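Local coordinates for packaging protein UL32 (Human herpesvirus 8 type M, PDB 6XF9) that assembles into a pentameric ring required for viral genome packaging and is thought to direct new capsids to nuclear replication compartments, at residues 313-318 with 334-339; 300-305 with 375-380; 25-30 with 34-39; 230-233 with 237-240. All coordinates share one frame; numbering follows the deposited sequence.

Contact 1 of 4, residues 313-318 with 334-339; sequences QTLQCE and AFVLDN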
loop_
_atom_site.group_PDB
_atom_site.type_symbol
_atom_site.label_atom_id
_atom_site.label_comp_id
_atom_site.label_asym_id
_atom_site.label_seq_id
_atom_site.Cartn_x
_atom_site.Cartn_y
_atom_site.Cartn_z
ATOM N N GLN D 313 43.607 -11.966 5.474
ATOM C CA GLN D 313 42.853 -13.213 5.581
ATOM C C GLN D 313 43.343 -14.054 6.744
ATOM O O GLN D 313 42.568 -14.841 7.303
ATOM C CB GLN D 313 42.877 -14.040 4.288
ATOM C CG GLN D 313 41.993 -15.306 4.434
ATOM C CD GLN D 313 40.516 -15.004 4.817
ATOM O OE1 GLN D 313 39.943 -15.667 5.697
ATOM N NE2 GLN D 313 39.884 -14.036 4.103
ATOM N N THR D 314 44.634 -13.986 7.062
ATOM C CA THR D 314 45.112 -14.701 8.237
ATOM C C THR D 314 44.649 -14.017 9.518
ATOM O O THR D 314 44.249 -14.688 10.472
ATOM C CB THR D 314 46.632 -14.803 8.180
ATOM O OG1 THR D 314 47.002 -15.715 7.134
ATOM C CG2 THR D 314 47.179 -15.282 9.498
ATOM N N LEU D 315 44.645 -12.674 9.525
ATOM C CA LEU D 315 44.086 -11.911 10.637
ATOM C C LEU D 315 42.603 -12.225 10.827
ATOM O O LEU D 315 42.132 -12.387 11.963
ATOM C CB LEU D 315 44.297 -10.418 10.395
ATOM C CG LEU D 315 43.708 -9.419 11.393
ATOM C CD1 LEU D 315 44.157 -9.687 12.830
ATOM C CD2 LEU D 315 44.019 -7.992 10.965
ATOM N N GLN D 316 41.852 -12.336 9.727
ATOM C CA GLN D 316 40.441 -12.679 9.850
ATOM C C GLN D 316 40.262 -14.003 10.571
ATOM O O GLN D 316 39.297 -14.171 11.325
ATOM C CB GLN D 316 39.766 -12.726 8.482
ATOM C CG GLN D 316 38.268 -12.905 8.594
ATOM C CD GLN D 316 37.599 -12.951 7.249
ATOM O OE1 GLN D 316 38.260 -13.114 6.212
ATOM N NE2 GLN D 316 36.284 -12.709 7.239
ATOM N N CYS D 317 41.135 -14.983 10.278
ATOM C CA CYS D 317 41.117 -16.262 10.994
ATOM C C CYS D 317 41.510 -16.085 12.458
ATOM O O CYS D 317 40.952 -16.750 13.336
ATOM C CB CYS D 317 42.030 -17.286 10.308
ATOM S SG CYS D 317 41.597 -17.603 8.558
ATOM N N GLU D 318 42.476 -15.209 12.748
ATOM C CA GLU D 318 42.841 -15.011 14.145
ATOM C C GLU D 318 41.678 -14.396 14.901
ATOM O O GLU D 318 41.376 -14.801 16.031
ATOM C CB GLU D 318 44.053 -14.082 14.306
ATOM C CG GLU D 318 45.443 -14.578 13.889
ATOM C CD GLU D 318 46.564 -13.713 14.515
ATOM O OE1 GLU D 318 47.370 -13.092 13.785
ATOM O OE2 GLU D 318 46.567 -13.555 15.755
ATOM N N ALA D 334 40.980 -5.900 18.785
ATOM C CA ALA D 334 41.894 -5.240 19.711
ATOM C C ALA D 334 42.750 -6.255 20.450
ATOM O O ALA D 334 43.953 -6.045 20.620
ATOM C CB ALA D 334 41.124 -4.368 20.694
ATOM N N PHE D 335 42.153 -7.376 20.874
ATOM C CA PHE D 335 42.910 -8.402 21.596
ATOM C C PHE D 335 44.019 -8.997 20.737
ATOM O O PHE D 335 45.143 -9.187 21.214
ATOM C CB PHE D 335 41.989 -9.525 22.082
ATOM C CG PHE D 335 41.058 -9.128 23.221
ATOM C CD1 PHE D 335 41.048 -7.827 23.734
ATOM C CD2 PHE D 335 40.173 -10.070 23.774
ATOM C CE1 PHE D 335 40.182 -7.487 24.772
ATOM C CE2 PHE D 335 39.309 -9.731 24.814
ATOM C CZ PHE D 335 39.315 -8.441 25.310
ATOM N N VAL D 336 43.726 -9.320 19.475
ATOM C CA VAL D 336 44.755 -9.893 18.603
ATOM C C VAL D 336 45.904 -8.912 18.399
ATOM O O VAL D 336 47.075 -9.292 18.452
ATOM C CB VAL D 336 44.140 -10.327 17.262
ATOM C CG1 VAL D 336 45.230 -10.538 16.247
ATOM C CG2 VAL D 336 43.330 -11.596 17.451
ATOM N N LEU D 337 45.592 -7.639 18.192
ATOM C CA LEU D 337 46.580 -6.626 17.840
ATOM C C LEU D 337 47.174 -5.858 19.016
ATOM O O LEU D 337 48.015 -4.986 18.776
ATOM C CB LEU D 337 45.968 -5.615 16.863
ATOM C CG LEU D 337 45.486 -6.140 15.509
ATOM C CD1 LEU D 337 45.109 -4.950 14.696
ATOM C CD2 LEU D 337 46.593 -6.920 14.798
ATOM N N ASP D 338 46.741 -6.092 20.263
ATOM C CA ASP D 338 47.439 -5.464 21.390
ATOM C C ASP D 338 48.784 -6.127 21.633
ATOM O O ASP D 338 49.770 -5.453 21.957
ATOM C CB ASP D 338 46.621 -5.516 22.674
ATOM C CG ASP D 338 47.372 -4.898 23.861
ATOM O OD1 ASP D 338 48.154 -3.941 23.627
ATOM O OD2 ASP D 338 47.217 -5.380 25.013
ATOM N N ASN D 339 48.832 -7.436 21.387
ATOM C CA ASN D 339 50.032 -8.221 21.636
ATOM C C ASN D 339 51.193 -7.609 20.890
ATOM O O ASN D 339 51.062 -7.222 19.728
ATOM C CB ASN D 339 49.828 -9.673 21.202
ATOM C CG ASN D 339 51.063 -10.524 21.418
ATOM O OD1 ASN D 339 52.088 -10.042 21.899
ATOM N ND2 ASN D 339 50.972 -11.801 21.061
#
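Two successive helices, 308-321 and 329-338, form a steeply crossed pair in which Leu315 and Glu318 of the first meet Val336 and Leu337 of the second. The local axes pass 10.6 Å apart at 116°, closer to perpendicular than to antiparallel, so the touching surfaces are small. Val336 takes the largest share of the contact. With CG1 anti to its backbone N (chi1 164°), that methyl meets Leu315 CD1 at 3.7 Å and also lies 3.3 Å from Glu318 OE2. The other methyl, Val336 CG2, rests more loosely against Glu318 CB at 4.1 Å. Leu315 uses the same CD1 methyl on Leu337, whose CD2 is 4.2 Å away, the two leucine side chains running at about a right angle to each other. The carboxylate of Glu318 thus has an apolar neighbour at OE2, while its OE1 is hydrogen-bonded to Tyr345 OH, which would help hold it there. Beyond the contact, Asp338 makes a salt bridge with Arg63 of a neighbouring subunit, and Phe335 stacks on Phe59 of that subunit. It is the packing of consecutive helices in an all-helical region, through methyls and a glutamate's flank, beside the ring's subunit interface.

Contact 2 of 4, residues 300-305 with 375-380; sequences ECLAAH and LNAKVV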
loop_
_atom_site.group_PDB
_atom_site.type_symbol
_atom_site.label_atom_id
_atom_site.label_comp_id
_atom_site.label_asym_id
_atom_site.label_seq_id
_atom_site.Cartn_x
_atom_site.Cartn_y
_atom_site.Cartn_z
ATOM N N GLU D 300 43.837 0.074 0.433
ATOM C CA GLU D 300 45.062 0.540 -0.208
ATOM C C GLU D 300 46.144 -0.522 -0.080
ATOM O O GLU D 300 46.809 -0.867 -1.061
ATOM C CB GLU D 300 45.531 1.851 0.428
ATOM C CG GLU D 300 44.474 2.939 0.460
ATOM C CD GLU D 300 43.950 3.307 -0.901
ATOM O OE1 GLU D 300 44.754 3.331 -1.840
ATOM O OE2 GLU D 300 42.723 3.531 -1.045
ATOM N N CYS D 301 46.275 -1.114 1.109
ATOM C CA CYS D 301 47.292 -2.133 1.318
ATOM C C CYS D 301 47.084 -3.323 0.408
ATOM O O CYS D 301 48.053 -3.962 -0.012
ATOM C CB CYS D 301 47.297 -2.582 2.773
ATOM S SG CYS D 301 47.885 -1.270 3.848
ATOM N N LEU D 302 45.829 -3.686 0.148
ATOM C CA LEU D 302 45.571 -4.810 -0.744
ATOM C C LEU D 302 46.215 -4.594 -2.103
ATOM O O LEU D 302 46.713 -5.542 -2.714
ATOM C CB LEU D 302 44.069 -5.045 -0.895
ATOM C CG LEU D 302 43.360 -5.585 0.352
ATOM C CD1 LEU D 302 41.926 -5.878 0.014
ATOM C CD2 LEU D 302 44.019 -6.851 0.856
ATOM N N ALA D 303 46.229 -3.360 -2.587
ATOM C CA ALA D 303 46.811 -3.060 -3.886
ATOM C C ALA D 303 48.247 -2.564 -3.814
ATOM O O ALA D 303 48.947 -2.576 -4.832
ATOM C CB ALA D 303 45.979 -1.994 -4.602
ATOM N N ALA D 304 48.708 -2.141 -2.644
ATOM C CA ALA D 304 49.985 -1.466 -2.530
ATOM C C ALA D 304 51.085 -2.346 -1.954
ATOM O O ALA D 304 52.259 -1.966 -2.035
ATOM C CB ALA D 304 49.832 -0.226 -1.644
ATOM N N HIS D 305 50.752 -3.523 -1.424
ATOM C CA HIS D 305 51.733 -4.290 -0.702
ATOM C C HIS D 305 51.547 -5.785 -0.906
ATOM O O HIS D 305 50.415 -6.289 -0.824
ATOM C CB HIS D 305 51.666 -3.977 0.786
ATOM C CG HIS D 305 52.859 -4.452 1.552
ATOM N ND1 HIS D 305 53.141 -5.789 1.742
ATOM C CD2 HIS D 305 53.836 -3.765 2.188
ATOM C CE1 HIS D 305 54.243 -5.903 2.462
ATOM N NE2 HIS D 305 54.680 -4.691 2.751
ATOM N N LEU D 375 34.413 -6.944 -1.758
ATOM C CA LEU D 375 34.634 -7.147 -3.185
ATOM C C LEU D 375 36.119 -7.038 -3.500
ATOM O O LEU D 375 36.693 -7.905 -4.170
ATOM C CB LEU D 375 33.829 -6.113 -3.966
ATOM C CG LEU D 375 33.703 -6.247 -5.475
ATOM C CD1 LEU D 375 32.895 -7.464 -5.793
ATOM C CD2 LEU D 375 33.023 -5.024 -6.045
ATOM N N ASN D 376 36.773 -6.016 -2.933
ATOM C CA ASN D 376 38.199 -5.772 -3.143
ATOM C C ASN D 376 39.050 -6.953 -2.686
ATOM O O ASN D 376 39.990 -7.348 -3.379
ATOM C CB ASN D 376 38.604 -4.512 -2.395
ATOM C CG ASN D 376 38.322 -3.273 -3.162
ATOM O OD1 ASN D 376 38.011 -3.320 -4.347
ATOM N ND2 ASN D 376 38.455 -2.135 -2.503
ATOM N N ALA D 377 38.755 -7.527 -1.520
ATOM C CA ALA D 377 39.490 -8.719 -1.110
ATOM C C ALA D 377 39.244 -9.899 -2.052
ATOM O O ALA D 377 40.137 -10.737 -2.227
ATOM C CB ALA D 377 39.133 -9.101 0.324
ATOM N N LYS D 378 38.047 -10.003 -2.654
ATOM C CA LYS D 378 37.748 -11.159 -3.501
ATOM C C LYS D 378 38.384 -11.058 -4.871
ATOM O O LYS D 378 38.681 -12.081 -5.481
ATOM C CB LYS D 378 36.239 -11.339 -3.692
ATOM C CG LYS D 378 35.479 -11.941 -2.526
ATOM C CD LYS D 378 35.915 -13.387 -2.383
ATOM C CE LYS D 378 34.978 -14.199 -1.514
ATOM N NZ LYS D 378 35.385 -15.656 -1.479
ATOM N N VAL D 379 38.620 -9.851 -5.354
ATOM C CA VAL D 379 39.078 -9.642 -6.719
ATOM C C VAL D 379 40.600 -9.682 -6.834
ATOM O O VAL D 379 41.127 -10.067 -7.881
ATOM C CB VAL D 379 38.512 -8.293 -7.203
ATOM C CG1 VAL D 379 39.031 -7.941 -8.553
ATOM C CG2 VAL D 379 36.987 -8.321 -7.224
ATOM N N VAL D 380 41.317 -9.323 -5.764
ATOM C CA VAL D 380 42.759 -9.098 -5.812
ATOM C C VAL D 380 43.535 -10.406 -5.924
ATOM O O VAL D 380 43.180 -11.425 -5.311
ATOM C CB VAL D 380 43.174 -8.323 -4.552
ATOM C CG1 VAL D 380 42.915 -9.181 -3.320
ATOM C CG2 VAL D 380 44.607 -7.882 -4.641
#
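Leu302, on helix 297-304, reaches across to Asn376 and Ala377 on helix 371-379. Its CB is still some way from the partner: the nearest methyl, Val380 CG2, is 4.7 Å from Leu302 CB. The first torsion sets CG anti to the carbonyl carbon (chi1 -70°), and from CG the CD1 branch runs on toward the backbone of the other helix. There Leu302 CD1 lies 3.9 Å from Ala377 N and 4.1 Å from Asn376 C, so it rests on the peptide link itself, with Ala377 CB beside it at 4.3 Å. Both helices belong to the zinc site formed by Cys296, Cys299, His366 and Cys373: the first starts between the two cysteines of a CxxC pair, and the second carries Cys373. Leu302 also packs on Pro309 and Leu312 of helix 308-321, and its side chain comes about 4 Å from that of His366. Asn376 presents its CB to the same CD1 methyl at 4.3 Å, while its OD1 is hydrogen-bonded to His87 N and its side chain touches Cys299. Where helix 371-379 ends, Val380 turns its CG2 methyl back to the leucine's backbone, 3.7 Å from Leu302 O.

Contact 3 of 4, residues 25-30 with 34-39; sequences LLPEHP and LGNPIM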
loop_
_atom_site.group_PDB
_atom_site.type_symbol
_atom_site.label_atom_id
_atom_site.label_comp_id
_atom_site.label_asym_id
_atom_site.label_seq_id
_atom_site.Cartn_x
_atom_site.Cartn_y
_atom_site.Cartn_z
ATOM N N LEU D 25 42.592 16.881 -6.100
ATOM C CA LEU D 25 42.188 17.400 -4.808
ATOM C C LEU D 25 40.890 18.176 -4.993
ATOM O O LEU D 25 40.577 18.651 -6.087
ATOM C CB LEU D 25 43.259 18.321 -4.232
ATOM C CG LEU D 25 44.631 17.726 -3.927
ATOM C CD1 LEU D 25 45.679 18.852 -3.792
ATOM C CD2 LEU D 25 44.632 16.842 -2.721
ATOM N N LEU D 26 40.117 18.280 -3.924
ATOM C CA LEU D 26 38.862 19.025 -3.970
ATOM C C LEU D 26 39.094 20.527 -3.767
ATOM O O LEU D 26 40.113 20.932 -3.206
ATOM C CB LEU D 26 37.912 18.483 -2.910
ATOM C CG LEU D 26 37.289 17.146 -3.263
ATOM C CD1 LEU D 26 36.631 16.591 -2.045
ATOM C CD2 LEU D 26 36.255 17.381 -4.351
ATOM N N PRO D 27 38.160 21.376 -4.220
ATOM C CA PRO D 27 38.299 22.828 -3.990
ATOM C C PRO D 27 38.252 23.190 -2.507
ATOM O O PRO D 27 37.485 22.608 -1.731
ATOM C CB PRO D 27 37.098 23.421 -4.739
ATOM C CG PRO D 27 36.724 22.409 -5.754
ATOM C CD PRO D 27 37.064 21.069 -5.158
ATOM N N GLU D 28 39.074 24.186 -2.120
ATOM C CA GLU D 28 39.207 24.544 -0.703
ATOM C C GLU D 28 37.905 25.117 -0.153
ATOM O O GLU D 28 37.415 24.683 0.900
ATOM C CB GLU D 28 40.358 25.538 -0.512
ATOM N N HIS D 29 37.322 26.082 -0.859
ATOM C CA HIS D 29 36.091 26.746 -0.438
ATOM C C HIS D 29 35.185 26.736 -1.661
ATOM O O HIS D 29 35.040 27.751 -2.359
ATOM C CB HIS D 29 36.372 28.155 0.096
ATOM C CG HIS D 29 37.371 28.190 1.221
ATOM N ND1 HIS D 29 37.103 27.684 2.478
ATOM C CD2 HIS D 29 38.626 28.696 1.285
ATOM C CE1 HIS D 29 38.152 27.866 3.264
ATOM N NE2 HIS D 29 39.089 28.481 2.565
ATOM N N PRO D 30 34.530 25.604 -1.930
ATOM C CA PRO D 30 33.787 25.465 -3.195
ATOM C C PRO D 30 32.657 26.455 -3.365
ATOM O O PRO D 30 32.333 26.807 -4.506
ATOM C CB PRO D 30 33.249 24.029 -3.132
ATOM C CG PRO D 30 33.956 23.360 -1.963
ATOM C CD PRO D 30 34.373 24.444 -1.036
ATOM N N LEU D 34 31.439 30.376 -8.532
ATOM C CA LEU D 34 30.234 29.911 -9.212
ATOM C C LEU D 34 30.416 28.515 -9.803
ATOM O O LEU D 34 29.426 27.790 -9.976
ATOM C CB LEU D 34 29.832 30.914 -10.297
ATOM C CG LEU D 34 28.433 30.744 -10.896
ATOM C CD1 LEU D 34 27.395 31.053 -9.827
ATOM C CD2 LEU D 34 28.234 31.638 -12.130
ATOM N N GLY D 35 31.655 28.126 -10.093
ATOM C CA GLY D 35 31.975 26.809 -10.615
ATOM C C GLY D 35 33.466 26.575 -10.482
ATOM O O GLY D 35 34.201 27.409 -9.944
ATOM N N ASN D 36 33.917 25.419 -10.998
ATOM C CA ASN D 36 35.330 25.047 -10.953
ATOM C C ASN D 36 35.606 24.120 -12.131
ATOM O O ASN D 36 34.934 23.087 -12.281
ATOM C CB ASN D 36 35.667 24.346 -9.628
ATOM C CG ASN D 36 37.159 24.066 -9.460
ATOM O OD1 ASN D 36 37.816 23.495 -10.333
ATOM N ND2 ASN D 36 37.717 24.565 -8.356
ATOM N N PRO D 37 36.583 24.437 -12.980
ATOM C CA PRO D 37 36.771 23.625 -14.190
ATOM C C PRO D 37 37.101 22.166 -13.912
ATOM O O PRO D 37 36.731 21.302 -14.715
ATOM C CB PRO D 37 37.909 24.342 -14.922
ATOM C CG PRO D 37 38.569 25.174 -13.886
ATOM C CD PRO D 37 37.502 25.582 -12.929
ATOM N N ILE D 38 37.786 21.855 -12.811
ATOM C CA ILE D 38 38.047 20.454 -12.481
ATOM C C ILE D 38 36.753 19.741 -12.101
ATOM O O ILE D 38 36.429 18.678 -12.644
ATOM C CB ILE D 38 39.114 20.353 -11.375
ATOM C CG1 ILE D 38 40.483 20.696 -11.970
ATOM C CG2 ILE D 38 39.099 18.975 -10.701
ATOM C CD1 ILE D 38 41.599 20.793 -10.964
ATOM N N MET D 39 35.992 20.302 -11.163
ATOM C CA MET D 39 34.733 19.666 -10.791
ATOM C C MET D 39 33.762 19.587 -11.966
ATOM O O MET D 39 32.979 18.631 -12.061
ATOM C CB MET D 39 34.089 20.419 -9.633
ATOM C CG MET D 39 34.964 20.512 -8.399
ATOM S SD MET D 39 35.315 18.883 -7.713
ATOM C CE MET D 39 33.695 18.488 -7.037
#
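Pro27 overlaps two side chains at once, its ring lying against the amide of Asn36 and the curled chain of Met39. The ring's CG is the shared point: Pro27 CG is 3.5 Å from Asn36 ND2 and 3.7 Å from Met39 CG. Further round the ring, Pro27 CD meets the thioether sulfur, Met39 SD, at 3.8 Å. The methionine follows the proline because it bends at both chi2 (-63°) and chi3 (-72°), so that CG and SD run beside the ring's CG and CD instead of extending past them. Its far end then comes to Leu26. The CB of that leucine starts out away from helix 37-45, but the tip turns back, and Leu26 CD2 lies 3.8 Å from Met39 SD and 3.9 Å from Met39 CE. Asn36 has a second task. It stands at the N-cap of helix 37-45, where its OD1 accepts the amide hydrogen of Ile38 at 3.0 Å (N to OD1), with the donor in the carbonyl plane; this is an Asx turn with Pro37 at the first helical position. The capping bond fixes the rotation of the amide, and thereby leaves ND2 facing the proline ring. The contact lies near the surface: the short, weakly bonded strand 26-27 pairs antiparallel with strand 271-272 through Leu26 and Asp272, Leu26 also packs on Gln275, Cys278 and Leu279, and the start of helix 37-45 packs against the strand after a short connection.

Contact 4 of 4, residues 230-233 with 237-240; sequences DIWS and ELLD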
loop_
_atom_site.group_PDB
_atom_site.type_symbol
_atom_site.label_atom_id
_atom_site.label_comp_id
_atom_site.label_asym_id
_atom_site.label_seq_id
_atom_site.Cartn_x
_atom_site.Cartn_y
_atom_site.Cartn_z
ATOM N N ASP D 230 53.483 8.786 1.747
ATOM C CA ASP D 230 54.009 10.116 1.449
ATOM C C ASP D 230 52.918 11.034 0.915
ATOM O O ASP D 230 52.665 12.109 1.468
ATOM C CB ASP D 230 55.155 10.009 0.444
ATOM C CG ASP D 230 55.710 11.377 0.033
ATOM O OD1 ASP D 230 55.400 12.395 0.703
ATOM O OD2 ASP D 230 56.474 11.439 -0.964
ATOM N N ILE D 231 52.271 10.625 -0.178
ATOM C CA ILE D 231 51.307 11.483 -0.867
ATOM C C ILE D 231 50.144 11.836 0.039
ATOM O O ILE D 231 49.660 12.974 0.025
ATOM C CB ILE D 231 50.832 10.808 -2.163
ATOM C CG1 ILE D 231 51.952 10.820 -3.195
ATOM C CG2 ILE D 231 49.556 11.457 -2.692
ATOM C CD1 ILE D 231 51.841 9.720 -4.193
ATOM N N TRP D 232 49.656 10.872 0.830
ATOM C CA TRP D 232 48.448 11.134 1.613
ATOM C C TRP D 232 48.733 11.903 2.891
ATOM O O TRP D 232 47.863 12.638 3.362
ATOM C CB TRP D 232 47.716 9.824 1.925
ATOM C CG TRP D 232 46.938 9.376 0.745
ATOM C CD1 TRP D 232 47.408 8.663 -0.309
ATOM C CD2 TRP D 232 45.557 9.667 0.453
ATOM N NE1 TRP D 232 46.408 8.477 -1.237
ATOM C CE2 TRP D 232 45.261 9.082 -0.789
ATOM C CE3 TRP D 232 44.544 10.363 1.128
ATOM C CZ2 TRP D 232 43.996 9.156 -1.370
ATOM C CZ3 TRP D 232 43.284 10.444 0.546
ATOM C CH2 TRP D 232 43.023 9.841 -0.692
ATOM N N SER D 233 49.941 11.808 3.442
ATOM C CA SER D 233 50.234 12.644 4.602
ATOM C C SER D 233 50.566 14.070 4.195
ATOM O O SER D 233 50.241 15.010 4.932
ATOM C CB SER D 233 51.391 12.069 5.410
ATOM O OG SER D 233 52.487 11.811 4.556
ATOM N N GLU D 237 44.749 14.313 5.977
ATOM C CA GLU D 237 44.873 13.925 7.378
ATOM C C GLU D 237 44.572 12.451 7.615
ATOM O O GLU D 237 44.361 12.047 8.764
ATOM C CB GLU D 237 43.913 14.758 8.222
ATOM C CG GLU D 237 42.460 14.562 7.762
ATOM C CD GLU D 237 41.447 15.421 8.510
ATOM O OE1 GLU D 237 41.855 16.401 9.181
ATOM O OE2 GLU D 237 40.231 15.108 8.421
ATOM N N LEU D 238 44.588 11.633 6.566
ATOM C CA LEU D 238 44.164 10.243 6.691
ATOM C C LEU D 238 45.040 9.433 7.649
ATOM O O LEU D 238 44.623 8.362 8.109
ATOM C CB LEU D 238 44.112 9.611 5.296
ATOM C CG LEU D 238 43.561 8.182 5.277
ATOM C CD1 LEU D 238 42.202 8.141 5.968
ATOM C CD2 LEU D 238 43.442 7.669 3.866
ATOM N N LEU D 239 46.251 9.880 7.954
ATOM C CA LEU D 239 47.177 9.046 8.746
ATOM C C LEU D 239 47.378 9.288 10.248
ATOM O O LEU D 239 48.387 8.859 10.808
ATOM C CB LEU D 239 48.549 9.006 8.059
ATOM C CG LEU D 239 48.579 8.408 6.651
ATOM C CD1 LEU D 239 49.973 8.514 6.051
ATOM C CD2 LEU D 239 48.107 6.963 6.671
ATOM N N ASP D 240 46.444 9.965 10.898
ATOM C CA ASP D 240 46.623 10.322 12.330
ATOM C C ASP D 240 45.766 9.509 13.349
ATOM O O ASP D 240 46.286 8.921 14.334
ATOM C CB ASP D 240 46.352 11.817 12.515
ATOM C CG ASP D 240 47.193 12.672 11.580
ATOM O OD1 ASP D 240 48.303 12.225 11.237
ATOM O OD2 ASP D 240 46.774 13.785 11.193
#
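Trp232 and Ser233, near the end of helix 225-235, each meet one leucine of the turn that follows. The six-membered part of the indole makes the first of these touches: Trp232 CE3 is 4.0 Å from Leu238 CD2, the two side chains running obliquely to one another. One residue on, the contact is carried by a methylene, with Ser233 CB 3.9 Å from Leu239 CD1. The hydroxyl of that serine plays another part. With chi1 at 51°, Ser233 OG lies between its own backbone N and carbonyl carbon, where it is hydrogen-bonded back to Ile229 O within the helix, so the side the serine offers to the leucine is carbon. In the next shell, Ser236 OG ties the two segments together, hydrogen-bonded both to Trp232 O and to Leu238 N, and in this way sets the start of the turn against the helix. Glu237 to Asp240 form a type I beta turn, whose two central residues are the touching leucines. Further out, Trp89 meets the indole edge-to-face and Pro277 packs on it too, while Leu238 rests on Tyr288 and Val295, close to the strand and loop that lead to Cys296 of a zinc site. The whole is a helix C-terminus followed by a type I turn that packs back on it, its leucines meeting Trp232 and Ser233 of the final helical turns beside the zinc-bearing region.

How the contacts relate
Along the chain, contact 3 comes first, then contact 4, then contact 2, whose loop encloses contact 1. Contacts 1 and 2, centres 18 Å apart, are joined by consecutive helices, 297-304 and 308-321; contact 2 borders a zinc site near the chain's centre, whereas contact 1 lies out toward a neighbouring subunit. Contact 4 approaches contact 2 to about 5 Å between nearest atoms, and its Leu238 side chain lies about 8 Å from that of the zinc ligand Cys296. Contact 3 lies farthest from contact 1, with centres 41 Å apart, yet comes within about 7 Å of contact 4 (nearest atoms). Together they run from the N-terminal region past a zinc site to the ring interface.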